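Local coordinates for iron transport multicopper oxidase FET3 (Saccharomyces cerevisiae, PDB 1ZPU), which oxidises ferrous iron to ferric iron with molecular oxygen, using four copper ions, so that the iron can be taken up by a permease, and also oxidises cuprous copper, at residues M59-H62 with G63-Q66; L353-G356 with D357-N361; F372-E375 with K376-V380; F394-G398 with H399-T403. One frame throughout, in Å; residues are numbered along the deposited sequence.

Interaction 1 of 4, residues M59-H62 with G63-Q66; sequences MHFH and GLFQ. With CU1 (copper (I) ion), chain B; CU1 (copper (I) ion), chain C; NAG (2-acetamido-2-deoxy-beta-D-glucopyranose), chain D.
Phe-61 and Leu-64 meet at the two ends of a type II beta turn, where CD2 of Leu-64 lies 3.6 Å from CB of Phe-61. The turn is closed by a weak hydrogen bond from Leu-64 N to Phe-61 O (3.3 Å), and Gly-63 takes its third position with a positive phi. The Phe-61 ring leads away from the turn; CD1 comes within 4.2 Å of NE2 of Gln-66, a loose approach, while the side chain also packs on Ile-46 and Tyr-104. His-60 and His-62 serve two different coppers through two different ring nitrogens. Two residues apart on the short strand, both leave it on one side, and each ring stands anti to its own backbone N (chi1 165° and -173°). NE2 of His-60 binds the type 2 copper at 2.1 Å, whereas ND1 of His-62 binds a type 3 copper at 1.9 Å. The His-62 ring also turns one face to the type 2 copper, and its remote NE2 is held by Asp-437. ND1 of His-60 is fixed by the carbonyl of Asp-73, so each ring is tethered on its non-metal nitrogen. Phe-65 points away from the turn, its CD2 lying 3.6 Å from O7 of the N-acetylglucosamine on Asn-67. With an alanine here, the acetamido group would probably lose the ring beside it and be freer to turn. The strand and turn thus present the first of the four His-X-His motifs that build the trinuclear copper cluster of multicopper oxidases.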
loop_
_atom_site.group_PDB
_atom_site.type_symbol
_atom_site.label_atom_id
_atom_site.label_comp_id
_atom_site.label_asym_id
_atom_site.label_seq_id
_atom_site.Cartn_x
_atom_site.Cartn_y
_atom_site.Cartn_z
ATOM N N MET A 59 10.156 6.657 -5.012
ATOM C CA MET A 59 8.744 6.766 -5.365
ATOM C C MET A 59 8.284 5.453 -5.922
ATOM O O MET A 59 8.913 4.905 -6.826
ATOM C CB MET A 59 8.519 7.863 -6.404
ATOM C CG MET A 59 7.054 8.171 -6.693
ATOM S SD MET A 59 6.807 9.891 -7.199
ATOM C CE MET A 59 7.786 9.909 -8.686
ATOM N N HIS A 60 7.184 4.956 -5.367
ATOM C CA HIS A 60 6.597 3.700 -5.781
ATOM C C HIS A 60 5.219 3.972 -6.347
ATOM O O HIS A 60 4.476 4.766 -5.795
ATOM C CB HIS A 60 6.486 2.772 -4.582
ATOM C CG HIS A 60 5.585 1.594 -4.805
ATOM N ND1 HIS A 60 5.713 0.752 -5.887
ATOM C CD2 HIS A 60 4.563 1.104 -4.070
ATOM C CE1 HIS A 60 4.795 -0.192 -5.821
ATOM N NE2 HIS A 60 4.090 -0.005 -4.725
ATOM N N PHE A 61 4.877 3.305 -7.443
ATOM C CA PHE A 61 3.572 3.464 -8.067
ATOM C C PHE A 61 2.697 2.257 -7.765
ATOM O O PHE A 61 2.815 1.206 -8.393
ATOM C CB PHE A 61 3.742 3.754 -9.550
ATOM C CG PHE A 61 4.707 4.859 -9.805
ATOM C CD1 PHE A 61 6.088 4.593 -9.902
ATOM C CD2 PHE A 61 4.268 6.176 -9.869
ATOM C CE1 PHE A 61 6.995 5.617 -10.089
ATOM C CE2 PHE A 61 5.179 7.212 -10.056
ATOM C CZ PHE A 61 6.540 6.931 -10.170
ATOM N N HIS A 62 1.833 2.435 -6.772
ATOM C CA HIS A 62 1.130 1.348 -6.116
ATOM C C HIS A 62 0.144 0.676 -7.037
ATOM O O HIS A 62 -0.828 1.295 -7.481
ATOM C CB HIS A 62 0.380 1.879 -4.898
ATOM C CG HIS A 62 -0.245 0.804 -4.071
ATOM N ND1 HIS A 62 0.144 0.545 -2.777
ATOM C CD2 HIS A 62 -1.222 -0.091 -4.361
ATOM C CE1 HIS A 62 -0.569 -0.460 -2.303
ATOM N NE2 HIS A 62 -1.400 -0.868 -3.244
ATOM N N GLY A 63 0.377 -0.605 -7.299
ATOM C CA GLY A 63 -0.596 -1.413 -8.023
ATOM C C GLY A 63 -0.159 -1.712 -9.437
ATOM O O GLY A 63 -0.602 -2.687 -10.035
ATOM N N LEU A 64 0.717 -0.871 -9.968
ATOM C CA LEU A 64 1.236 -1.035 -11.307
ATOM C C LEU A 64 2.135 -2.265 -11.368
ATOM O O LEU A 64 2.944 -2.498 -10.475
ATOM C CB LEU A 64 1.976 0.236 -11.704
ATOM C CG LEU A 64 1.175 1.371 -12.364
ATOM C CD1 LEU A 64 -0.161 1.701 -11.718
ATOM C CD2 LEU A 64 2.027 2.616 -12.482
ATOM N N PHE A 65 1.971 -3.070 -12.409
ATOM C CA PHE A 65 2.624 -4.379 -12.468
ATOM C C PHE A 65 4.090 -4.316 -12.872
ATOM O O PHE A 65 4.837 -5.270 -12.657
ATOM C CB PHE A 65 1.862 -5.325 -13.400
ATOM C CG PHE A 65 0.476 -5.686 -12.908
ATOM C CD1 PHE A 65 0.191 -5.748 -11.541
ATOM C CD2 PHE A 65 -0.536 -5.983 -13.811
ATOM C CE1 PHE A 65 -1.076 -6.072 -11.092
ATOM C CE2 PHE A 65 -1.801 -6.314 -13.364
ATOM C CZ PHE A 65 -2.071 -6.365 -12.007
ATOM N N GLN A 66 4.489 -3.193 -13.469
ATOM C CA GLN A 66 5.868 -2.952 -13.890
ATOM C C GLN A 66 6.439 -4.130 -14.689
ATOM O O GLN A 66 7.614 -4.476 -14.568
ATOM C CB GLN A 66 6.750 -2.592 -12.676
ATOM C CG GLN A 66 6.292 -1.358 -11.853
ATOM C CD GLN A 66 6.317 -0.037 -12.642
ATOM O OE1 GLN A 66 6.881 0.051 -13.745
ATOM N NE2 GLN A 66 5.710 0.997 -12.069
HETATM CU CU CU1 B . 2.671 -1.481 -4.378
HETATM CU CU CU1 C . 1.541 1.377 -1.704
HETATM C C1 NAG D . 3.566 -9.760 -18.060
HETATM C C2 NAG D . 2.167 -10.195 -17.620
HETATM C C3 NAG D . 1.763 -11.537 -18.223
HETATM C C4 NAG D . 1.982 -11.539 -19.742
HETATM C C5 NAG D . 3.387 -11.000 -20.069
HETATM C C6 NAG D . 3.628 -10.895 -21.569
HETATM C C7 NAG D . 1.253 -9.358 -15.520
HETATM C C8 NAG D . 1.354 -9.374 -14.022
HETATM N N2 NAG D . 2.044 -10.226 -16.172
HETATM O O3 NAG D . 0.401 -11.750 -17.938
HETATM O O4 NAG D . 1.736 -12.824 -20.305
HETATM O O5 NAG D . 3.580 -9.718 -19.479
HETATM O O6 NAG D . 2.710 -9.977 -22.119
HETATM O O7 NAG D . 0.472 -8.572 -16.077
#

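Interaction 2 of 4, residues L353-G356 with D357-N361; sequences LSSG and DQANN. With NAG (2-acetamido-2-deoxy-beta-D-glucopyranose), chain E.
Ser-355 and Gln-358 are joined across a tight reversal: Gln-358 N donates to Ser-355 O at 3.2 Å with an N-H...O angle of 161°. Gly-356, at phi 60° and psi -118°, and Asp-357 give this four-residue bend the backbone angles of a type II' beta turn, and the positive phi of its second position suits glycine. A type I turn follows at once, from Gln-358 to Asn-361, so that the chain folds through two consecutive turns in the surface loop between helix 348-352 and strand 371-374 of the third plastocyanin-like domain. The second turn is closed by Asn-361 N on Gln-358 O, at 3.2 Å.

Among the side chains, Ser-355 makes the main local contact. Its OG sits between its own backbone N and carbonyl carbon, which directs this hydroxyl oxygen to Ala-359, 3.3 Å from its CB; weak hydrogen bonds also tie OG back to the end of the preceding helix. The Ala-359 methyl meets Gly-356 O as well, at 3.7 Å, and it also touches Pro-481 and Gln-485 of helix 481-486. Gly-356 O is itself hydrogen-bonded by Gln-485. CB of Gln-358 lies alongside Ser-355 O, although the amide end leads away. Asn-360 has its amide carried outward from the second turn, where the N-linked glycan begins with a covalent bond of 1.5 Å between Asn-360 ND2 and C1 of the N-acetylglucosamine.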
loop_
_atom_site.group_PDB
_atom_site.type_symbol
_atom_site.label_atom_id
_atom_site.label_comp_id
_atom_site.label_asym_id
_atom_site.label_seq_id
_atom_site.Cartn_x
_atom_site.Cartn_y
_atom_site.Cartn_z
ATOM N N LEU A 353 20.830 -9.207 -11.417
ATOM C CA LEU A 353 21.367 -8.743 -12.690
ATOM C C LEU A 353 22.882 -8.885 -12.829
ATOM O O LEU A 353 23.440 -8.542 -13.875
ATOM C CB LEU A 353 20.935 -7.305 -12.967
ATOM C CG LEU A 353 19.445 -7.166 -13.272
ATOM C CD1 LEU A 353 19.061 -5.700 -13.412
ATOM C CD2 LEU A 353 19.037 -7.956 -14.511
ATOM N N SER A 354 23.554 -9.394 -11.799
ATOM C CA SER A 354 25.008 -9.583 -11.885
ATOM C C SER A 354 25.514 -10.879 -11.251
ATOM O O SER A 354 26.711 -11.036 -11.037
ATOM C CB SER A 354 25.753 -8.374 -11.307
ATOM O OG SER A 354 25.348 -8.125 -9.976
ATOM N N SER A 355 24.596 -11.799 -10.971
ATOM C CA SER A 355 24.929 -13.106 -10.408
ATOM C C SER A 355 25.010 -14.182 -11.485
ATOM O O SER A 355 25.427 -15.309 -11.211
ATOM C CB SER A 355 23.882 -13.518 -9.372
ATOM O OG SER A 355 22.576 -13.544 -9.934
ATOM N N GLY A 356 24.597 -13.833 -12.700
ATOM C CA GLY A 356 24.592 -14.765 -13.821
ATOM C C GLY A 356 23.723 -15.985 -13.588
ATOM O O GLY A 356 22.516 -15.879 -13.402
ATOM N N ASP A 357 24.348 -17.151 -13.583
ATOM C CA ASP A 357 23.618 -18.408 -13.484
ATOM C C ASP A 357 23.355 -18.850 -12.044
ATOM O O ASP A 357 22.734 -19.887 -11.810
ATOM C CB ASP A 357 24.317 -19.496 -14.303
ATOM C CG ASP A 357 24.227 -19.234 -15.805
ATOM O OD1 ASP A 357 25.085 -19.748 -16.566
ATOM O OD2 ASP A 357 23.293 -18.501 -16.223
ATOM N N GLN A 358 23.802 -18.045 -11.084
ATOM C CA GLN A 358 23.638 -18.354 -9.666
ATOM C C GLN A 358 22.401 -17.669 -9.071
ATOM O O GLN A 358 22.156 -17.716 -7.858
ATOM C CB GLN A 358 24.883 -17.922 -8.894
ATOM C CG GLN A 358 26.109 -18.752 -9.158
ATOM C CD GLN A 358 26.978 -18.887 -7.926
ATOM O OE1 GLN A 358 28.106 -18.392 -7.889
ATOM N NE2 GLN A 358 26.448 -19.553 -6.900
ATOM N N ALA A 359 21.622 -17.035 -9.937
ATOM C CA ALA A 359 20.440 -16.298 -9.533
ATOM C C ALA A 359 19.313 -17.189 -9.001
ATOM O O ALA A 359 18.386 -16.696 -8.369
ATOM C CB ALA A 359 19.952 -15.457 -10.699
ATOM N N ASN A 360 19.394 -18.489 -9.263
ATOM C CA ASN A 360 18.383 -19.440 -8.810
ATOM C C ASN A 360 18.652 -19.955 -7.401
ATOM O O ASN A 360 17.780 -20.571 -6.780
ATOM C CB ASN A 360 18.264 -20.623 -9.779
ATOM C CG ASN A 360 17.009 -21.460 -9.532
ATOM O OD1 ASN A 360 15.985 -20.939 -9.074
ATOM N ND2 ASN A 360 17.090 -22.763 -9.840
ATOM N N ASN A 361 19.865 -19.708 -6.909
ATOM C CA ASN A 361 20.263 -20.097 -5.557
ATOM C C ASN A 361 19.832 -19.034 -4.540
ATOM O O ASN A 361 20.344 -17.915 -4.545
ATOM C CB ASN A 361 21.777 -20.333 -5.510
ATOM C CG ASN A 361 22.281 -20.700 -4.125
ATOM O OD1 ASN A 361 21.501 -20.978 -3.208
ATOM N ND2 ASN A 361 23.600 -20.706 -3.969
HETATM C C1 NAG E . 15.871 -23.496 -9.532
HETATM C C2 NAG E . 15.789 -24.794 -8.716
HETATM C C3 NAG E . 15.655 -26.094 -9.547
HETATM C C4 NAG E . 15.541 -25.959 -11.082
HETATM C C5 NAG E . 15.594 -24.510 -11.604
HETATM C C6 NAG E . 14.909 -24.318 -12.956
HETATM C C7 NAG E . 17.114 -24.477 -6.644
HETATM C C8 NAG E . 18.527 -24.221 -6.189
HETATM N N2 NAG E . 16.986 -24.918 -7.897
HETATM O O3 NAG E . 14.572 -26.873 -9.065
HETATM O O4 NAG E . 16.572 -26.732 -11.678
HETATM O O5 NAG E . 15.029 -23.618 -10.661
HETATM O O6 NAG E . 15.456 -23.153 -13.572
HETATM O O7 NAG E . 16.163 -24.293 -5.879
#

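Interaction 3 of 4, residues F372-E375 with K376-V380; sequences FILE and KDEIV. With NAG (2-acetamido-2-deoxy-beta-D-glucopyranose), chain E.
Glu-375 and Glu-378 hold each other through their backbones and one carboxylate. Glu-375 N donates to OE2 of Glu-378 at 2.9 Å, with an N-H...O angle of 159°, and Glu-378 N answers by donating to Glu-375 O at 3.1 Å and 166°. The second bond closes a four-residue bend; the first folds the Glu-378 side chain back over it. CG of Glu-378 lies between its own backbone N and carbonyl carbon, and from there the chain runs extended, bringing OE2 under the amide of Glu-375. That amide meets the oxygen from above the carboxylate plane. The same oxygen lies beside CB of Leu-374, whose side chain crosses that of Glu-378 at about a right angle, while OE1 of Glu-378 touches CB of Glu-375 at 3.4 Å.

The Glu-375 carboxylate turns the other way, toward the N-acetylglucosamine carried by Asn-360, and lies beside the sugar ring oxygen O5. The two carboxylate planes of Glu-375 and Glu-378 stand 82° apart.

Beyond the hydrogen bonds, CD2 of Leu-374 packs on CG2 of Val-380 at 3.7 Å, joined by Phe-451. The bend is a beta arch: strand 371-374 belongs to one sheet of the third plastocyanin-like domain and strand 379-386 to the facing one. With a main-chain amide as mate, Glu-378 is probably ionised and its carboxylate helps to fix the arch; the Glu-375 carboxylate faces the sugar instead.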
loop_
_atom_site.group_PDB
_atom_site.type_symbol
_atom_site.label_atom_id
_atom_site.label_comp_id
_atom_site.label_asym_id
_atom_site.label_seq_id
_atom_site.Cartn_x
_atom_site.Cartn_y
_atom_site.Cartn_z
ATOM N N PHE A 372 12.270 -15.298 -1.247
ATOM C CA PHE A 372 11.822 -16.536 -1.873
ATOM C C PHE A 372 11.998 -16.441 -3.376
ATOM O O PHE A 372 11.811 -15.366 -3.960
ATOM C CB PHE A 372 10.354 -16.790 -1.572
ATOM C CG PHE A 372 10.065 -16.974 -0.124
ATOM C CD1 PHE A 372 9.953 -15.868 0.723
ATOM C CD2 PHE A 372 9.893 -18.250 0.401
ATOM C CE1 PHE A 372 9.681 -16.034 2.072
ATOM C CE2 PHE A 372 9.616 -18.430 1.741
ATOM C CZ PHE A 372 9.510 -17.319 2.584
ATOM N N ILE A 373 12.357 -17.557 -4.004
ATOM C CA ILE A 373 12.457 -17.598 -5.458
ATOM C C ILE A 373 11.259 -18.322 -6.061
ATOM O O ILE A 373 10.921 -19.430 -5.653
ATOM C CB ILE A 373 13.780 -18.218 -5.934
ATOM C CG1 ILE A 373 14.948 -17.477 -5.282
ATOM C CG2 ILE A 373 13.881 -18.152 -7.458
ATOM C CD1 ILE A 373 16.298 -18.043 -5.630
ATOM N N LEU A 374 10.619 -17.673 -7.028
ATOM C CA LEU A 374 9.456 -18.246 -7.686
ATOM C C LEU A 374 9.817 -18.729 -9.085
ATOM O O LEU A 374 10.559 -18.056 -9.792
ATOM C CB LEU A 374 8.326 -17.220 -7.758
ATOM C CG LEU A 374 7.961 -16.387 -6.522
ATOM C CD1 LEU A 374 6.893 -15.378 -6.910
ATOM C CD2 LEU A 374 7.503 -17.236 -5.342
ATOM N N GLU A 375 9.284 -19.887 -9.479
ATOM C CA GLU A 375 9.619 -20.520 -10.763
ATOM C C GLU A 375 8.800 -20.016 -11.948
ATOM O O GLU A 375 7.699 -19.493 -11.782
ATOM C CB GLU A 375 9.507 -22.045 -10.676
ATOM C CG GLU A 375 10.531 -22.720 -9.760
ATOM C CD GLU A 375 11.986 -22.546 -10.212
ATOM O OE1 GLU A 375 12.296 -22.763 -11.414
ATOM O OE2 GLU A 375 12.822 -22.202 -9.346
ATOM N N LYS A 376 9.352 -20.227 -13.143
ATOM C CA LYS A 376 8.864 -19.651 -14.413
ATOM C C LYS A 376 7.391 -19.280 -14.489
ATOM O O LYS A 376 7.082 -18.112 -14.690
ATOM C CB LYS A 376 9.291 -20.463 -15.653
ATOM C CG LYS A 376 9.679 -21.950 -15.426
ATOM C CD LYS A 376 9.791 -22.706 -16.767
ATOM C CE LYS A 376 9.876 -24.225 -16.578
ATOM N NZ LYS A 376 8.833 -24.725 -15.623
ATOM N N ASP A 377 6.482 -20.237 -14.335
ATOM C CA ASP A 377 5.051 -19.898 -14.402
ATOM C C ASP A 377 4.235 -20.483 -13.263
ATOM O O ASP A 377 3.018 -20.613 -13.370
ATOM C CB ASP A 377 4.438 -20.332 -15.744
ATOM C CG ASP A 377 4.416 -19.212 -16.790
ATOM O OD1 ASP A 377 4.131 -18.044 -16.433
ATOM O OD2 ASP A 377 4.656 -19.518 -17.988
ATOM N N GLU A 378 4.904 -20.821 -12.172
ATOM C CA GLU A 378 4.275 -21.590 -11.114
ATOM C C GLU A 378 3.142 -20.866 -10.426
ATOM O O GLU A 378 3.110 -19.629 -10.376
ATOM C CB GLU A 378 5.304 -22.022 -10.079
ATOM C CG GLU A 378 5.997 -20.899 -9.332
ATOM C CD GLU A 378 6.923 -21.421 -8.237
ATOM O OE1 GLU A 378 7.199 -22.649 -8.207
ATOM O OE2 GLU A 378 7.383 -20.603 -7.406
ATOM N N ILE A 379 2.207 -21.640 -9.890
ATOM C CA ILE A 379 1.136 -21.076 -9.083
ATOM C C ILE A 379 1.619 -20.982 -7.632
ATOM O O ILE A 379 1.977 -21.989 -7.011
ATOM C CB ILE A 379 -0.162 -21.897 -9.237
ATOM C CG1 ILE A 379 -0.771 -21.635 -10.619
ATOM C CG2 ILE A 379 -1.167 -21.566 -8.121
ATOM C CD1 ILE A 379 -1.416 -22.854 -11.247
ATOM N N VAL A 380 1.651 -19.756 -7.115
ATOM C CA VAL A 380 2.146 -19.476 -5.766
ATOM C C VAL A 380 0.991 -19.200 -4.810
ATOM O O VAL A 380 0.042 -18.505 -5.152
ATOM C CB VAL A 380 3.112 -18.260 -5.750
ATOM C CG1 VAL A 380 3.653 -18.007 -4.344
ATOM C CG2 VAL A 380 4.264 -18.472 -6.718
HETATM C C1 NAG E . 15.871 -23.496 -9.532
HETATM C C2 NAG E . 15.789 -24.794 -8.716
HETATM C C3 NAG E . 15.655 -26.094 -9.547
HETATM C C4 NAG E . 15.541 -25.959 -11.082
HETATM C C5 NAG E . 15.594 -24.510 -11.604
HETATM C C6 NAG E . 14.909 -24.318 -12.956
HETATM C C7 NAG E . 17.114 -24.477 -6.644
HETATM C C8 NAG E . 18.527 -24.221 -6.189
HETATM N N2 NAG E . 16.986 -24.918 -7.897
HETATM O O3 NAG E . 14.572 -26.873 -9.065
HETATM O O4 NAG E . 16.572 -26.732 -11.678
HETATM O O5 NAG E . 15.029 -23.618 -10.661
HETATM O O6 NAG E . 15.456 -23.153 -13.572
HETATM O O7 NAG E . 16.163 -24.293 -5.879
#

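Interaction 4 of 4, residues F394-G398 with H399-T403; sequences FHLHG and HAFQT. With CU1 (copper (I) ion), chain B; CU1 (copper (I) ion), chain F.
Leu-396 packs against His-399 and Phe-401 in a buried, mainly apolar contact within the turn that links strand 392-396 of one sheet to strand 401-406 of the other. CD2 of Leu-396 comes in at the edge of the Phe-401 ring, near its plane, 3.7 Å from CD1. CB of Leu-396 also lies 3.8 Å from CE1 of Phe-401, so both the root and one branch of the leucine touch the ring. With CG anti to the backbone N (chi1 176°), Leu-396 reaches across the bend, and its CD2 also touches CB of His-399 at 3.9 Å. Such a beta arch between the two sheets of a cupredoxin domain here carries the His-X-His motif of His-395 and His-397 on the other side of the chain. NE2 of His-395 binds the type 2 copper at 2.1 Å, and NE2 of His-397 binds a type 3 copper, also at 2.1 Å. The His-397 ring further sets one face over the type 2 copper, its ND1 being held by Asp-73. At the bend, Gly-398 has a positive phi and its carbonyl O lies over one face of the His-399 imidazole. Replacing His-399 by an alanine would probably leave Glu-479 without the hydrogen bond it receives from NE2 and uncover the Gly-398 carbonyl. Farther along, the Phe-401 ring is backed by Leu-439 and Ile-449.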
loop_
_atom_site.group_PDB
_atom_site.type_symbol
_atom_site.label_atom_id
_atom_site.label_comp_id
_atom_site.label_asym_id
_atom_site.label_seq_id
_atom_site.Cartn_x
_atom_site.Cartn_y
_atom_site.Cartn_z
ATOM N N PHE A 394 -2.021 -6.287 4.197
ATOM C CA PHE A 394 -0.843 -6.688 3.464
ATOM C C PHE A 394 -1.018 -6.418 1.994
ATOM O O PHE A 394 -2.107 -6.579 1.444
ATOM C CB PHE A 394 -0.497 -8.153 3.716
ATOM C CG PHE A 394 -0.011 -8.410 5.103
ATOM C CD1 PHE A 394 -0.893 -8.797 6.101
ATOM C CD2 PHE A 394 1.327 -8.217 5.429
ATOM C CE1 PHE A 394 -0.445 -9.005 7.398
ATOM C CE2 PHE A 394 1.776 -8.434 6.735
ATOM C CZ PHE A 394 0.883 -8.836 7.713
ATOM N N HIS A 395 0.074 -5.994 1.370
ATOM C CA HIS A 395 0.056 -5.617 -0.012
ATOM C C HIS A 395 1.177 -6.340 -0.758
ATOM O O HIS A 395 2.267 -6.569 -0.200
ATOM C CB HIS A 395 0.145 -4.098 -0.140
ATOM C CG HIS A 395 0.585 -3.632 -1.492
ATOM N ND1 HIS A 395 -0.167 -3.830 -2.630
ATOM C CD2 HIS A 395 1.718 -3.009 -1.890
ATOM C CE1 HIS A 395 0.479 -3.337 -3.667
ATOM N NE2 HIS A 395 1.624 -2.833 -3.246
ATOM N N LEU A 396 0.885 -6.709 -2.012
ATOM C CA LEU A 396 1.813 -7.448 -2.847
ATOM C C LEU A 396 2.151 -6.673 -4.102
ATOM O O LEU A 396 1.262 -6.350 -4.889
ATOM C CB LEU A 396 1.222 -8.807 -3.224
ATOM C CG LEU A 396 2.003 -9.727 -4.180
ATOM C CD1 LEU A 396 3.319 -10.254 -3.576
ATOM C CD2 LEU A 396 1.104 -10.884 -4.629
ATOM N N HIS A 397 3.437 -6.380 -4.295
ATOM C CA HIS A 397 3.898 -5.683 -5.497
ATOM C C HIS A 397 3.820 -6.613 -6.707
ATOM O O HIS A 397 3.912 -7.836 -6.556
ATOM C CB HIS A 397 5.330 -5.214 -5.327
ATOM C CG HIS A 397 5.487 -4.045 -4.408
ATOM N ND1 HIS A 397 6.157 -2.901 -4.777
ATOM C CD2 HIS A 397 5.078 -3.848 -3.132
ATOM C CE1 HIS A 397 6.153 -2.050 -3.767
ATOM N NE2 HIS A 397 5.504 -2.599 -2.757
ATOM N N GLY A 398 3.627 -6.032 -7.894
ATOM C CA GLY A 398 3.702 -6.773 -9.155
ATOM C C GLY A 398 2.513 -7.633 -9.564
ATOM O O GLY A 398 2.481 -8.151 -10.678
ATOM N N HIS A 399 1.540 -7.800 -8.675
ATOM C CA HIS A 399 0.391 -8.665 -8.945
ATOM C C HIS A 399 -0.898 -8.179 -8.285
ATOM O O HIS A 399 -0.877 -7.483 -7.262
ATOM C CB HIS A 399 0.643 -10.081 -8.433
ATOM C CG HIS A 399 1.856 -10.741 -9.000
ATOM N ND1 HIS A 399 1.852 -11.381 -10.217
ATOM C CD2 HIS A 399 3.102 -10.897 -8.494
ATOM C CE1 HIS A 399 3.051 -11.887 -10.446
ATOM N NE2 HIS A 399 3.828 -11.609 -9.414
ATOM N N ALA A 400 -2.020 -8.556 -8.882
ATOM C CA ALA A 400 -3.291 -8.586 -8.182
ATOM C C ALA A 400 -3.568 -10.063 -7.891
ATOM O O ALA A 400 -3.644 -10.878 -8.810
ATOM C CB ALA A 400 -4.381 -7.992 -9.039
ATOM N N PHE A 401 -3.692 -10.417 -6.620
ATOM C CA PHE A 401 -3.844 -11.822 -6.240
ATOM C C PHE A 401 -5.297 -12.253 -6.081
ATOM O O PHE A 401 -6.184 -11.421 -5.941
ATOM C CB PHE A 401 -3.092 -12.100 -4.943
ATOM C CG PHE A 401 -3.319 -11.070 -3.896
ATOM C CD1 PHE A 401 -2.368 -10.093 -3.659
ATOM C CD2 PHE A 401 -4.494 -11.060 -3.157
ATOM C CE1 PHE A 401 -2.578 -9.114 -2.692
ATOM C CE2 PHE A 401 -4.718 -10.093 -2.189
ATOM C CZ PHE A 401 -3.759 -9.117 -1.951
ATOM N N GLN A 402 -5.524 -13.560 -6.095
ATOM C CA GLN A 402 -6.838 -14.130 -5.785
ATOM C C GLN A 402 -6.958 -14.345 -4.281
ATOM O O GLN A 402 -6.108 -15.000 -3.674
ATOM C CB GLN A 402 -7.056 -15.474 -6.501
ATOM C CG GLN A 402 -6.889 -15.413 -8.009
ATOM C CD GLN A 402 -7.379 -16.660 -8.735
ATOM O OE1 GLN A 402 -7.399 -17.759 -8.177
ATOM N NE2 GLN A 402 -7.762 -16.494 -10.009
ATOM N N THR A 403 -8.010 -13.796 -3.681
ATOM C CA THR A 403 -8.283 -14.001 -2.267
ATOM C C THR A 403 -9.186 -15.202 -2.121
ATOM O O THR A 403 -10.379 -15.129 -2.429
ATOM C CB THR A 403 -9.002 -12.791 -1.657
ATOM O OG1 THR A 403 -8.254 -11.597 -1.922
ATOM C CG2 THR A 403 -9.137 -12.962 -0.159
HETATM CU CU CU1 B . 2.671 -1.481 -4.378
HETATM CU CU CU1 F . 5.588 -1.627 -0.856
#

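Interactions 1 and 4 meet at the trinuclear cluster: His-60 and His-395 share the type 2 copper, and the rings stack in two pairs, His-62 with His-395 and His-60 with His-397, although the two contacts belong to different domains. Phe-65 CD1 also packs on Gly-398 O, at 3.4 Å. Interactions 2 and 3 form a second pair near the surface, about 16 Å apart between centres and joined by one glycan, with Ile-373 CD1 resting on Asn-360 O. Interaction 3 leads from there toward the coppers: its nearest atoms are about 5 Å from interaction 4, whereas interaction 2 stays about 15 Å from that contact.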